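Local structure of allantoicase (Saccharomyces cerevisiae, 1SG3) at residues S257-I262 against K318-S323; T278-L283 against W297-G302; E72-N77 against Y170-I175; Q213-V218 against G233-R238; G97-T102 against R179-V184. The protein catalyses the hydrolysis of allantoate to (S)-ureidoglycolate and urea, letting yeast use purines as a nitrogen source when better sources are scarce. All coordinates share one frame; numbering follows the deposited sequence.

Contact 1 (S257-I262 against K318-S323); sequences SFIEKI and KSIRVS
Lys318 meets Ile259 backbone to backbone: its O accepts Ile259 N at 3.0 Å, while its own N returns a weaker, longer bond to Ile259 O. Phe258 leans on the same residue. Its CG is anti to the backbone N (chi1 177°), which swings the ring toward the partner strand until CD1 stands 3.2 Å from Lys318 O. Ser319 N lies at the edge of this ring. Ser319 and Phe258 form a non-hydrogen-bonded antiparallel pair with side chains on one face of the sheet, and a small polar serine suits this solvent-facing place. Strands 258-265 and 311-319 are neighbours in one sheet of the second jelly-roll repeat; the latter ends at Ser319, and the chain then crosses to strand 324-330 of the other sheet. Beyond that end Ile320 N makes a weak, bent bond to Ser257 O (2.8 Å, 130° at the hydrogen), and the end of the Ile320 side chain comes close to Ile259, its CG1 reaching Ile259 CD1 at 3.8 Å. Val322 comes at the same methyl group, CG2 lying 3.5 Å from Ile259 CD1. Both side chains cross Ile259 at about a right angle. Ile259, a buried branched aliphatic residue, also packs on Ile316 and Val340 of the strands on its two sides.

Contact 2 (T278-L283 against W297-G302); sequences TVEGCL and WVELVG
Two amides converge on Val279 O: Leu300 N at 2.7 Å and Val301 N at 3.2 Å, both from the same face of the carbonyl plane. One residue thus faces two. Val301 O repays the grip by accepting Val279 N at 2.8 Å, and the two valines lie side by side with Val301 CG2 3.8 Å from Val279 CB. Past this point, Gly281 and Val298 exchange a pair of backbone bonds. A glycine suits the spot because Leu300 CD1 lies beside its backbone, 3.9 Å from Gly281 N. On the other face Glu280 and Glu299 bring their carboxylates together with planes almost perpendicular, a like-charged pairing which a long, weak ion pair from Glu280 to Lys326 may partly offset. Cys282 finishes the contact: its CB sits over the six-membered ring of Trp297, 3.4 Å from the centroid and 7° off the normal, and its SG also lies over the ring. A small cysteine fits flat against the broad indole. Strand 298-305 is outermost, within this chain, in a five-stranded antiparallel sheet, and the arrangement is a classic beta bulge in the edge strand of a jelly-roll sheet, where the chain turns a corner at Leu300 and Val301.

Contact 3 (E72-N77 against Y170-I175); sequences ETRRHN and YPDGGI
Asp172 and Thr73 adopt matching first torsions, with Asp172 CG (chi1 50°) and Thr73 OG1 (chi1 57°) each lodged between the backbone N and the carbonyl carbon, and this turns both polar ends into the space between the segments. From there Asp172 OD2 receives Asn77 N at 2.8 Å, met nearly along its C-O axis, so the carboxylate holds the far end of the 72-77 loop. Thr73 OG1 takes a weak bond from Gly173 N at 3.3 Å and is also hydrogen-bonded to Asp82. Thr73 N donates to Gly173 O at 3.1 Å, and next to it Glu72 and Gly174 form an antiparallel non-hydrogen-bonded pair at the start of strand 174-184. Gly173 suits its place: at phi 142° a CB would collide with the preceding carbonyl oxygen. The Arg74 guanidinium, salt-bridged to Asp82, approaches Asp172 only as a charge, its NH1 4.5 Å from OD2 of Asp172, which lies well out of the guanidinium plane. Asp172 OD1 reaches Arg240 of a second subunit in a salt bridge, and Arg75 bonds to Thr236 O and forms a salt bridge with Asp332 of that subunit. One carboxylate therefore serves two tasks, OD2 shaping the loop and OD1 joining the subunits, consistent with loop shape and subunit contact being linked through Asp172.

Contact 4 (Q213-V218 against G233-R238); sequences QHFGSV and GWETKR
His214 and Phe215 both face Glu235, making a classic beta bulge at the single antiparallel bridge between this loop and strand 234-235 of the second jelly-roll repeat. Glu235 O accepts His214 N at 2.8 Å and, weakly, Phe215 N; Phe215 O takes Glu235 N at 3.2 Å. The tight part lies inward, around Trp234. Its CG is anti to the backbone N (chi1 171°), which sets the indole beside Val218, and CG1 of Val218 rests over the five-membered ring, 3.5 Å from its centroid. Gln213 CG meets the same ring at its edge, 3.9 Å from Trp234 NE1. That nitrogen is bonded to Asp212 O, so the indole is held at its polar corner as well as across a face, and Ala248 backs both Val218 and Trp234. Gly216 belongs here because its phi is positive (68°) and a side chain would run into Gly233 O, which lies 3.1 Å from Gly216 CA. The outer part is looser and more open to solvent. There Lys237 lies over one face of the His214 ring, though the modelled fit is too close to be exact, and Phe215 over the other. With a serine in place of His214, Phe215 would probably lose the flat ring it lies against, and Lys237 might be freer to turn. Thr236 O, just past the strand, accepts a hydrogen bond from Arg75 of another subunit. Glu235 and Phe215 run side by side, carboxylate and ring planes 61° apart, with Glu235 OE2 4.0 Å from Phe215 CD2.

Contact 5 (G97-T102 against R179-V184); sequences GGEIDT and RLYGRV
Strand segments 97-101 and 179-184 run antiparallel, their axes 171° apart in direction and 4.4 Å apart at closest approach. Glu99 and Arg179 form the sound hydrogen-bonded pair: Glu99 N gives to Arg179 O at 2.7 Å, and Arg179 N to Glu99 O at 2.9 Å. Farther along, Tyr181 N makes only a weak, bent bond to Gly97 O. Gly98 passes close to the partner chain, with its CA 3.0 Å from Arg179 O, and any side chain here would strike that oxygen. These strands are neighbours in a sheet of the first jelly-roll repeat, where 93-101 is also paired with 148-152 and so is flanked on both edges. Tyr181, Glu99 and Arg179 share one face. The tyrosine CG lies anti to the carbonyl carbon (chi1 -54°), which brings the ring beside Gly98 until CD2 of Tyr181 is 3.5 Å from Gly98 CA. Were Tyr181 a serine, the backbone at Gly98 would probably lose its aromatic cover, leaving a gap over the glycine. Glu99 runs alongside the tyrosine, pointing the same way, its carboxylate salt-bridged to Arg148; its CB also touches Arg179 CB at 4.0 Å. Arg179 bends at its second torsion and leads away to Gln50 O, a long flexible chain suited to reaching a distant carbonyl. On the opposite face the branched, apolar Leu180 packs on Ile26 and Ile165, while its CD1 comes back to 3.3 Å from Gly97 O.

From the N terminus, segment 72-77 opens contact 3 and 97-102 opens contact 5; 170-175 and 179-184 then close them in that order, so the two long loops cross. They share strand 174-184 and touch through Ile175, tying the first jelly-roll repeat together. In the second repeat contact 4 closes a short loop, 213-238, in series with the rest. Contact 1 spans 257-323 and encloses contact 2, which closes the shorter loop 278-302; the two meet where the chain, having left the sheet of contact 1, enters that of contact 2 and Ser323 N probably bonds to Cys282 O. Between subunits, the loop of contact 3 on one copy meets contact 4 on another.

Contact 1 (S257-I262 against K318-S323)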
# COMPACT_ATOMS: atom_id res chain seq x y z
N SER A 257 17.26 11.22 50.31
CA SER A 257 17.80 11.01 51.64
C SER A 257 18.03 9.51 51.72
O SER A 257 19.06 9.04 52.21
CB SER A 257 16.80 11.47 52.70
OG SER A 257 15.58 10.75 52.64
N PHE A 258 17.05 8.76 51.22
CA PHE A 258 17.12 7.31 51.20
C PHE A 258 16.68 6.79 49.83
O PHE A 258 15.55 7.03 49.40
CB PHE A 258 16.25 6.70 52.30
CG PHE A 258 16.22 5.19 52.28
CD1 PHE A 258 17.39 4.46 52.46
CD2 PHE A 258 15.03 4.51 52.02
CE1 PHE A 258 17.37 3.05 52.39
CE2 PHE A 258 15.00 3.11 51.95
CZ PHE A 258 16.18 2.38 52.14
N ILE A 259 17.58 6.08 49.15
CA ILE A 259 17.29 5.51 47.84
C ILE A 259 17.15 4.01 47.99
O ILE A 259 18.14 3.31 48.23
CB ILE A 259 18.44 5.78 46.83
CG1 ILE A 259 18.60 7.27 46.57
CG2 ILE A 259 18.15 5.05 45.52
CD1 ILE A 259 19.73 7.60 45.63
N GLU A 260 15.93 3.50 47.85
CA GLU A 260 15.73 2.07 47.99
C GLU A 260 16.24 1.30 46.78
O GLU A 260 17.15 0.49 46.90
CB GLU A 260 14.26 1.74 48.21
CG GLU A 260 14.02 0.24 48.29
CD GLU A 260 12.60 -0.11 48.66
OE1 GLU A 260 11.67 0.29 47.91
OE2 GLU A 260 12.41 -0.78 49.70
N LYS A 261 15.64 1.56 45.62
CA LYS A 261 16.05 0.84 44.41
C LYS A 261 16.13 1.71 43.16
O LYS A 261 15.39 2.68 43.00
CB LYS A 261 15.08 -0.31 44.14
CG LYS A 261 13.68 0.16 43.81
CD LYS A 261 12.90 -0.93 43.09
CE LYS A 261 12.05 -1.75 44.04
NZ LYS A 261 10.84 -1.00 44.47
N ILE A 262 17.05 1.35 42.27
CA ILE A 262 17.21 2.05 41.01
C ILE A 262 16.90 1.03 39.94
O ILE A 262 17.43 -0.09 39.95
CB ILE A 262 18.63 2.57 40.81
CG1 ILE A 262 18.90 3.74 41.76
CG2 ILE A 262 18.82 3.02 39.37
CD1 ILE A 262 20.30 4.27 41.68
N LYS A 318 20.43 2.50 50.49
CA LYS A 318 21.46 3.37 51.05
C LYS A 318 20.91 4.78 51.31
O LYS A 318 19.97 5.23 50.66
CB LYS A 318 22.66 3.46 50.10
CG LYS A 318 23.28 2.11 49.70
CD LYS A 318 23.76 1.30 50.92
CE LYS A 318 24.57 0.06 50.50
NZ LYS A 318 25.01 -0.81 51.64
N SER A 319 21.51 5.46 52.27
CA SER A 319 21.10 6.81 52.61
C SER A 319 22.11 7.77 52.00
O SER A 319 23.31 7.68 52.28
CB SER A 319 21.05 7.00 54.13
OG SER A 319 22.25 6.57 54.75
N ILE A 320 21.63 8.67 51.16
CA ILE A 320 22.48 9.65 50.50
C ILE A 320 21.67 10.88 50.12
O ILE A 320 20.49 10.78 49.79
CB ILE A 320 23.12 9.10 49.18
CG1 ILE A 320 22.20 8.07 48.53
CG2 ILE A 320 24.50 8.54 49.45
CD1 ILE A 320 22.22 6.71 49.19
N ARG A 321 22.30 12.04 50.16
CA ARG A 321 21.63 13.28 49.79
C ARG A 321 22.04 13.62 48.36
O ARG A 321 22.93 14.45 48.14
CB ARG A 321 22.04 14.44 50.72
CG ARG A 321 22.08 14.12 52.21
CD ARG A 321 22.45 15.37 53.02
NE ARG A 321 23.04 15.04 54.32
CZ ARG A 321 24.32 14.76 54.52
NH1 ARG A 321 25.19 14.78 53.51
NH2 ARG A 321 24.75 14.46 55.74
N VAL A 322 21.42 12.96 47.39
CA VAL A 322 21.73 13.24 45.99
C VAL A 322 20.65 14.12 45.38
O VAL A 322 19.48 14.02 45.74
CB VAL A 322 21.86 11.96 45.13
CG1 VAL A 322 23.29 11.46 45.17
CG2 VAL A 322 20.91 10.89 45.63
N SER A 323 21.05 14.99 44.47
CA SER A 323 20.10 15.86 43.80
C SER A 323 20.12 15.49 42.32
O SER A 323 19.14 15.67 41.60
CB SER A 323 20.53 17.32 43.97
OG SER A 323 21.88 17.47 43.59

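Contact 2 (T278-L283 against W297-G302)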
# COMPACT_ATOMS: atom_id res chain seq x y z
N THR A 278 26.28 1.85 34.79
CA THR A 278 26.69 2.21 36.15
C THR A 278 25.92 3.48 36.49
O THR A 278 25.73 4.34 35.63
CB THR A 278 28.24 2.53 36.30
OG1 THR A 278 28.51 3.87 35.86
CG2 THR A 278 29.10 1.55 35.50
N VAL A 279 25.44 3.59 37.72
CA VAL A 279 24.72 4.80 38.10
C VAL A 279 25.54 5.53 39.17
O VAL A 279 26.17 4.91 40.03
CB VAL A 279 23.30 4.50 38.65
CG1 VAL A 279 22.62 5.79 39.06
CG2 VAL A 279 22.47 3.80 37.60
N GLU A 280 25.53 6.86 39.10
CA GLU A 280 26.25 7.68 40.05
C GLU A 280 25.36 8.76 40.65
O GLU A 280 24.30 9.07 40.12
CB GLU A 280 27.46 8.31 39.37
CG GLU A 280 28.58 7.32 39.14
CD GLU A 280 29.78 7.92 38.43
OE1 GLU A 280 30.83 7.24 38.39
OE2 GLU A 280 29.67 9.05 37.91
N GLY A 281 25.81 9.32 41.77
CA GLY A 281 25.03 10.34 42.44
C GLY A 281 25.86 11.55 42.81
O GLY A 281 27.02 11.43 43.18
N CYS A 282 25.25 12.73 42.71
CA CYS A 282 25.92 13.97 43.02
C CYS A 282 24.98 14.90 43.80
O CYS A 282 23.76 14.81 43.68
CB CYS A 282 26.35 14.64 41.72
SG CYS A 282 26.97 16.32 41.87
N LEU A 283 25.56 15.77 44.62
CA LEU A 283 24.77 16.71 45.41
C LEU A 283 25.14 18.16 45.08
O LEU A 283 26.32 18.51 45.01
CB LEU A 283 24.97 16.45 46.91
CG LEU A 283 24.25 17.41 47.87
CD1 LEU A 283 22.76 17.42 47.59
CD2 LEU A 283 24.52 16.97 49.29
N TRP A 297 31.01 12.88 42.48
CA TRP A 297 30.06 11.86 42.07
C TRP A 297 30.35 10.60 42.85
O TRP A 297 31.51 10.27 43.10
CB TRP A 297 30.15 11.58 40.57
CG TRP A 297 29.64 12.72 39.72
CD1 TRP A 297 30.35 13.80 39.29
CD2 TRP A 297 28.30 12.89 39.24
NE1 TRP A 297 29.53 14.64 38.58
CE2 TRP A 297 28.27 14.11 38.53
CE3 TRP A 297 27.13 12.14 39.34
CZ2 TRP A 297 27.11 14.59 37.93
CZ3 TRP A 297 25.97 12.62 38.75
CH2 TRP A 297 25.97 13.84 38.05
N VAL A 298 29.29 9.90 43.24
CA VAL A 298 29.42 8.68 44.00
C VAL A 298 28.75 7.55 43.26
O VAL A 298 27.66 7.72 42.72
CB VAL A 298 28.75 8.83 45.37
CG1 VAL A 298 28.88 7.54 46.16
CG2 VAL A 298 29.36 10.00 46.11
N GLU A 299 29.40 6.39 43.24
CA GLU A 299 28.87 5.22 42.55
C GLU A 299 27.69 4.67 43.35
O GLU A 299 27.77 4.55 44.57
CB GLU A 299 29.95 4.14 42.43
CG GLU A 299 29.84 3.25 41.19
CD GLU A 299 30.42 3.90 39.92
OE1 GLU A 299 30.13 3.42 38.80
OE2 GLU A 299 31.18 4.89 40.05
N LEU A 300 26.59 4.37 42.66
CA LEU A 300 25.39 3.83 43.30
C LEU A 300 25.14 2.42 42.79
O LEU A 300 24.62 1.57 43.50
CB LEU A 300 24.19 4.73 43.01
CG LEU A 300 24.22 6.10 43.71
CD1 LEU A 300 23.08 6.97 43.21
CD2 LEU A 300 24.13 5.89 45.21
N VAL A 301 25.52 2.19 41.54
CA VAL A 301 25.38 0.89 40.90
C VAL A 301 26.62 0.77 40.00
O VAL A 301 26.70 1.41 38.96
CB VAL A 301 24.11 0.82 40.01
CG1 VAL A 301 23.85 -0.61 39.58
CG2 VAL A 301 22.91 1.37 40.77
N GLY A 302 27.59 -0.04 40.42
CA GLY A 302 28.80 -0.18 39.62
C GLY A 302 28.55 -0.97 38.36
O GLY A 302 27.44 -1.48 38.16

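Contact 3 (E72-N77 against Y170-I175)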
# COMPACT_ATOMS: atom_id res chain seq x y z
N GLU A 72 -4.61 23.03 11.39
CA GLU A 72 -4.99 24.03 10.40
C GLU A 72 -6.49 24.15 10.40
O GLU A 72 -7.19 23.15 10.29
CB GLU A 72 -4.49 23.63 9.01
CG GLU A 72 -5.01 24.54 7.90
CD GLU A 72 -4.33 24.29 6.56
OE1 GLU A 72 -4.28 23.12 6.10
OE2 GLU A 72 -3.86 25.28 5.97
N THR A 73 -6.99 25.38 10.52
CA THR A 73 -8.44 25.62 10.57
C THR A 73 -8.98 26.16 9.25
O THR A 73 -8.20 26.55 8.39
CB THR A 73 -8.78 26.63 11.69
OG1 THR A 73 -8.05 27.85 11.49
CG2 THR A 73 -8.42 26.05 13.05
N ARG A 74 -10.31 26.17 9.09
CA ARG A 74 -10.90 26.67 7.86
C ARG A 74 -10.52 28.11 7.65
O ARG A 74 -9.91 28.72 8.52
CB ARG A 74 -12.42 26.56 7.86
CG ARG A 74 -13.08 26.91 9.17
CD ARG A 74 -13.61 28.32 9.20
NE ARG A 74 -13.83 28.74 10.58
CZ ARG A 74 -12.86 29.03 11.44
NH1 ARG A 74 -11.59 28.94 11.06
NH2 ARG A 74 -13.14 29.39 12.68
N ARG A 75 -10.88 28.65 6.50
CA ARG A 75 -10.56 30.02 6.15
C ARG A 75 -11.61 31.06 6.51
O ARG A 75 -12.79 30.76 6.68
CB ARG A 75 -10.22 30.09 4.65
CG ARG A 75 -8.76 29.76 4.38
CD ARG A 75 -8.48 29.15 3.01
NE ARG A 75 -8.55 30.11 1.91
CZ ARG A 75 -7.84 29.99 0.80
NH1 ARG A 75 -7.00 28.98 0.63
NH2 ARG A 75 -7.98 30.89 -0.16
N HIS A 76 -11.16 32.30 6.64
CA HIS A 76 -12.03 33.43 6.94
C HIS A 76 -12.83 33.29 8.23
O HIS A 76 -14.06 33.40 8.20
CB HIS A 76 -13.00 33.65 5.77
CG HIS A 76 -12.43 33.29 4.43
ND1 HIS A 76 -11.27 33.85 3.94
CD2 HIS A 76 -12.88 32.45 3.46
CE1 HIS A 76 -11.02 33.37 2.73
NE2 HIS A 76 -11.99 32.52 2.42
N ASN A 77 -12.16 33.07 9.36
CA ASN A 77 -12.86 32.95 10.65
C ASN A 77 -13.58 34.26 10.94
O ASN A 77 -13.01 35.33 10.76
CB ASN A 77 -11.87 32.66 11.79
CG ASN A 77 -12.57 32.42 13.15
OD1 ASN A 77 -11.92 32.44 14.20
ND2 ASN A 77 -13.87 32.17 13.13
N TYR A 170 -4.84 34.20 15.88
CA TYR A 170 -5.60 35.31 15.28
C TYR A 170 -5.25 35.43 13.80
O TYR A 170 -4.11 35.79 13.48
CB TYR A 170 -5.26 36.66 15.94
CG TYR A 170 -5.21 36.69 17.45
CD1 TYR A 170 -4.06 36.30 18.13
CD2 TYR A 170 -6.30 37.14 18.19
CE1 TYR A 170 -4.01 36.35 19.52
CE2 TYR A 170 -6.27 37.18 19.57
CZ TYR A 170 -5.11 36.79 20.24
OH TYR A 170 -5.06 36.82 21.61
N PRO A 171 -6.21 35.17 12.89
CA PRO A 171 -7.60 34.75 13.11
C PRO A 171 -7.82 33.26 12.81
O PRO A 171 -8.85 32.67 13.16
CB PRO A 171 -8.35 35.61 12.11
CG PRO A 171 -7.45 35.50 10.93
CD PRO A 171 -6.05 35.66 11.51
N ASP A 172 -6.83 32.66 12.16
CA ASP A 172 -6.89 31.27 11.78
C ASP A 172 -5.65 30.98 10.95
O ASP A 172 -4.91 31.90 10.58
CB ASP A 172 -8.13 31.00 10.95
CG ASP A 172 -8.30 32.00 9.80
OD1 ASP A 172 -7.34 32.18 9.01
OD2 ASP A 172 -9.39 32.61 9.68
N GLY A 173 -5.45 29.70 10.63
CA GLY A 173 -4.30 29.31 9.85
C GLY A 173 -3.75 27.99 10.35
O GLY A 173 -4.50 27.14 10.86
N GLY A 174 -2.44 27.81 10.22
CA GLY A 174 -1.84 26.57 10.67
C GLY A 174 -0.60 26.69 11.55
O GLY A 174 0.24 27.57 11.37
N ILE A 175 -0.53 25.79 12.52
CA ILE A 175 0.60 25.68 13.44
C ILE A 175 0.97 24.19 13.35
O ILE A 175 0.09 23.32 13.38
CB ILE A 175 0.20 25.98 14.90
CG1 ILE A 175 -0.44 27.37 15.03
CG2 ILE A 175 1.44 25.85 15.79
CD1 ILE A 175 0.53 28.51 14.85

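Contact 4 (Q213-V218 against G233-R238)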
# COMPACT_ATOMS: atom_id res chain seq x y z
N GLN A 213 22.47 12.07 21.70
CA GLN A 213 21.18 11.43 21.44
C GLN A 213 21.13 11.16 19.95
O GLN A 213 21.28 12.08 19.16
CB GLN A 213 20.03 12.37 21.79
CG GLN A 213 20.02 12.88 23.22
CD GLN A 213 18.98 13.95 23.44
OE1 GLN A 213 18.73 14.37 24.57
NE2 GLN A 213 18.35 14.40 22.36
N HIS A 214 20.92 9.91 19.56
CA HIS A 214 20.84 9.62 18.14
C HIS A 214 19.36 9.59 17.78
O HIS A 214 18.93 10.30 16.87
CB HIS A 214 21.46 8.26 17.82
CG HIS A 214 21.70 8.06 16.36
ND1 HIS A 214 21.64 6.82 15.76
CD2 HIS A 214 22.04 8.94 15.39
CE1 HIS A 214 21.93 6.95 14.48
NE2 HIS A 214 22.17 8.22 14.22
N PHE A 215 18.61 8.76 18.48
CA PHE A 215 17.17 8.65 18.28
C PHE A 215 16.54 8.78 19.65
O PHE A 215 17.14 8.37 20.65
CB PHE A 215 16.80 7.30 17.67
CG PHE A 215 17.28 7.12 16.27
CD1 PHE A 215 16.74 7.87 15.24
CD2 PHE A 215 18.32 6.24 15.98
CE1 PHE A 215 17.21 7.75 13.94
CE2 PHE A 215 18.81 6.11 14.69
CZ PHE A 215 18.25 6.87 13.66
N GLY A 216 15.35 9.35 19.71
CA GLY A 216 14.71 9.53 21.00
C GLY A 216 15.51 10.56 21.78
O GLY A 216 16.48 11.09 21.26
N SER A 217 15.10 10.86 23.00
CA SER A 217 15.82 11.84 23.81
C SER A 217 16.01 11.35 25.24
O SER A 217 15.29 10.47 25.71
CB SER A 217 15.08 13.17 23.81
OG SER A 217 13.70 12.97 24.02
N VAL A 218 16.98 11.94 25.94
CA VAL A 218 17.26 11.56 27.32
C VAL A 218 16.07 11.82 28.22
O VAL A 218 15.90 11.16 29.24
CB VAL A 218 18.49 12.32 27.90
CG1 VAL A 218 19.76 11.78 27.30
CG2 VAL A 218 18.36 13.81 27.63
N GLY A 233 12.51 5.87 23.56
CA GLY A 233 13.59 5.67 24.51
C GLY A 233 14.75 6.57 24.15
O GLY A 233 14.61 7.50 23.35
N TRP A 234 15.91 6.29 24.75
CA TRP A 234 17.11 7.05 24.51
C TRP A 234 18.14 6.11 23.88
O TRP A 234 18.50 5.09 24.49
CB TRP A 234 17.64 7.62 25.82
CG TRP A 234 19.01 8.25 25.72
CD1 TRP A 234 19.39 9.24 24.86
CD2 TRP A 234 20.15 7.95 26.53
NE1 TRP A 234 20.71 9.57 25.08
CE2 TRP A 234 21.20 8.79 26.10
CE3 TRP A 234 20.39 7.05 27.57
CZ2 TRP A 234 22.47 8.76 26.68
CZ3 TRP A 234 21.66 7.02 28.14
CH2 TRP A 234 22.68 7.87 27.70
N GLU A 235 18.59 6.43 22.68
CA GLU A 235 19.56 5.60 21.98
C GLU A 235 20.71 6.42 21.43
O GLU A 235 20.55 7.58 21.06
CB GLU A 235 18.87 4.85 20.84
CG GLU A 235 19.81 4.12 19.90
CD GLU A 235 19.07 3.31 18.84
OE1 GLU A 235 19.74 2.60 18.06
OE2 GLU A 235 17.82 3.38 18.79
N THR A 236 21.89 5.81 21.39
CA THR A 236 23.07 6.48 20.88
C THR A 236 23.71 5.64 19.77
O THR A 236 23.64 4.41 19.80
CB THR A 236 24.10 6.71 22.00
OG1 THR A 236 24.45 5.46 22.62
CG2 THR A 236 23.53 7.64 23.05
N LYS A 237 24.31 6.31 18.78
CA LYS A 237 24.96 5.63 17.67
C LYS A 237 25.88 4.50 18.14
O LYS A 237 26.22 4.41 19.32
CB LYS A 237 25.80 6.61 16.86
CG LYS A 237 25.03 7.43 15.84
CD LYS A 237 26.02 8.01 14.82
CE LYS A 237 25.33 8.68 13.62
NZ LYS A 237 24.78 10.04 13.92
N ARG A 238 26.27 3.64 17.21
CA ARG A 238 27.19 2.54 17.51
C ARG A 238 28.58 3.17 17.48
O ARG A 238 29.04 3.63 16.43
CB ARG A 238 27.07 1.45 16.43
CG ARG A 238 27.70 0.12 16.81
CD ARG A 238 27.60 -0.94 15.70
NE ARG A 238 26.23 -1.30 15.35
CZ ARG A 238 25.80 -2.55 15.20
NH1 ARG A 238 26.63 -3.58 15.38
NH2 ARG A 238 24.54 -2.79 14.86

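Contact 5 (G97-T102 against R179-V184)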
# COMPACT_ATOMS: atom_id res chain seq x y z
N GLY A 97 8.38 29.34 29.20
CA GLY A 97 8.33 29.62 27.78
C GLY A 97 7.79 28.48 26.96
O GLY A 97 7.06 27.63 27.47
N GLY A 98 8.16 28.45 25.68
CA GLY A 98 7.67 27.40 24.81
C GLY A 98 8.08 27.61 23.36
O GLY A 98 8.84 28.52 23.05
N GLU A 99 7.58 26.75 22.49
CA GLU A 99 7.87 26.82 21.07
C GLU A 99 6.60 26.74 20.25
O GLU A 99 5.62 26.13 20.66
CB GLU A 99 8.79 25.67 20.64
CG GLU A 99 9.06 25.63 19.12
CD GLU A 99 9.94 24.46 18.66
OE1 GLU A 99 10.85 24.06 19.41
OE2 GLU A 99 9.73 23.94 17.54
N ILE A 100 6.62 27.39 19.09
CA ILE A 100 5.51 27.36 18.15
C ILE A 100 6.20 27.09 16.82
O ILE A 100 6.98 27.92 16.35
CB ILE A 100 4.78 28.72 18.05
CG1 ILE A 100 3.76 28.85 19.18
CG2 ILE A 100 4.04 28.81 16.72
CD1 ILE A 100 2.52 27.99 19.01
N ASP A 101 5.96 25.92 16.24
CA ASP A 101 6.56 25.58 14.96
C ASP A 101 5.47 25.65 13.91
O ASP A 101 4.39 25.08 14.09
CB ASP A 101 7.17 24.17 15.00
CG ASP A 101 8.16 23.92 13.85
OD1 ASP A 101 8.41 24.85 13.06
OD2 ASP A 101 8.69 22.78 13.75
N THR A 102 5.73 26.37 12.83
CA THR A 102 4.77 26.50 11.75
C THR A 102 5.30 25.74 10.53
O THR A 102 4.91 26.02 9.40
CB THR A 102 4.53 27.98 11.36
OG1 THR A 102 5.78 28.60 11.04
CG2 THR A 102 3.89 28.74 12.49
N ARG A 179 4.92 23.58 21.81
CA ARG A 179 5.58 23.07 23.01
C ARG A 179 5.53 24.13 24.11
O ARG A 179 5.81 25.30 23.86
CB ARG A 179 7.03 22.75 22.70
CG ARG A 179 7.23 21.95 21.44
CD ARG A 179 6.56 20.60 21.55
NE ARG A 179 7.10 19.67 20.57
CZ ARG A 179 6.48 18.56 20.17
NH1 ARG A 179 5.28 18.26 20.66
NH2 ARG A 179 7.07 17.76 19.29
N LEU A 180 5.16 23.74 25.32
CA LEU A 180 5.10 24.69 26.42
C LEU A 180 5.87 24.16 27.63
O LEU A 180 5.40 23.29 28.37
CB LEU A 180 3.64 24.97 26.81
CG LEU A 180 3.49 26.19 27.73
CD1 LEU A 180 3.83 27.45 26.95
CD2 LEU A 180 2.07 26.27 28.28
N TYR A 181 7.08 24.68 27.79
CA TYR A 181 7.96 24.28 28.87
C TYR A 181 7.50 24.90 30.18
O TYR A 181 7.10 26.06 30.22
CB TYR A 181 9.38 24.71 28.54
CG TYR A 181 9.82 24.20 27.19
CD1 TYR A 181 10.07 22.84 26.98
CD2 TYR A 181 9.93 25.06 26.10
CE1 TYR A 181 10.40 22.35 25.71
CE2 TYR A 181 10.27 24.59 24.84
CZ TYR A 181 10.50 23.24 24.65
OH TYR A 181 10.81 22.78 23.38
N GLY A 182 7.56 24.11 31.25
CA GLY A 182 7.15 24.57 32.56
C GLY A 182 7.75 23.75 33.69
O GLY A 182 8.10 22.59 33.50
N ARG A 183 7.89 24.36 34.87
CA ARG A 183 8.44 23.68 36.04
C ARG A 183 7.31 22.91 36.71
O ARG A 183 6.34 23.50 37.18
CB ARG A 183 9.01 24.71 37.02
CG ARG A 183 9.79 24.10 38.16
CD ARG A 183 10.56 25.18 38.90
NE ARG A 183 11.73 24.63 39.58
CZ ARG A 183 12.73 25.37 40.05
NH1 ARG A 183 12.71 26.69 39.92
NH2 ARG A 183 13.77 24.78 40.63
N VAL A 184 7.43 21.59 36.75
CA VAL A 184 6.38 20.77 37.33
C VAL A 184 6.21 20.94 38.84
O VAL A 184 7.17 20.90 39.60
CB VAL A 184 6.62 19.25 37.03
CG1 VAL A 184 5.66 18.40 37.83
CG2 VAL A 184 6.43 18.98 35.55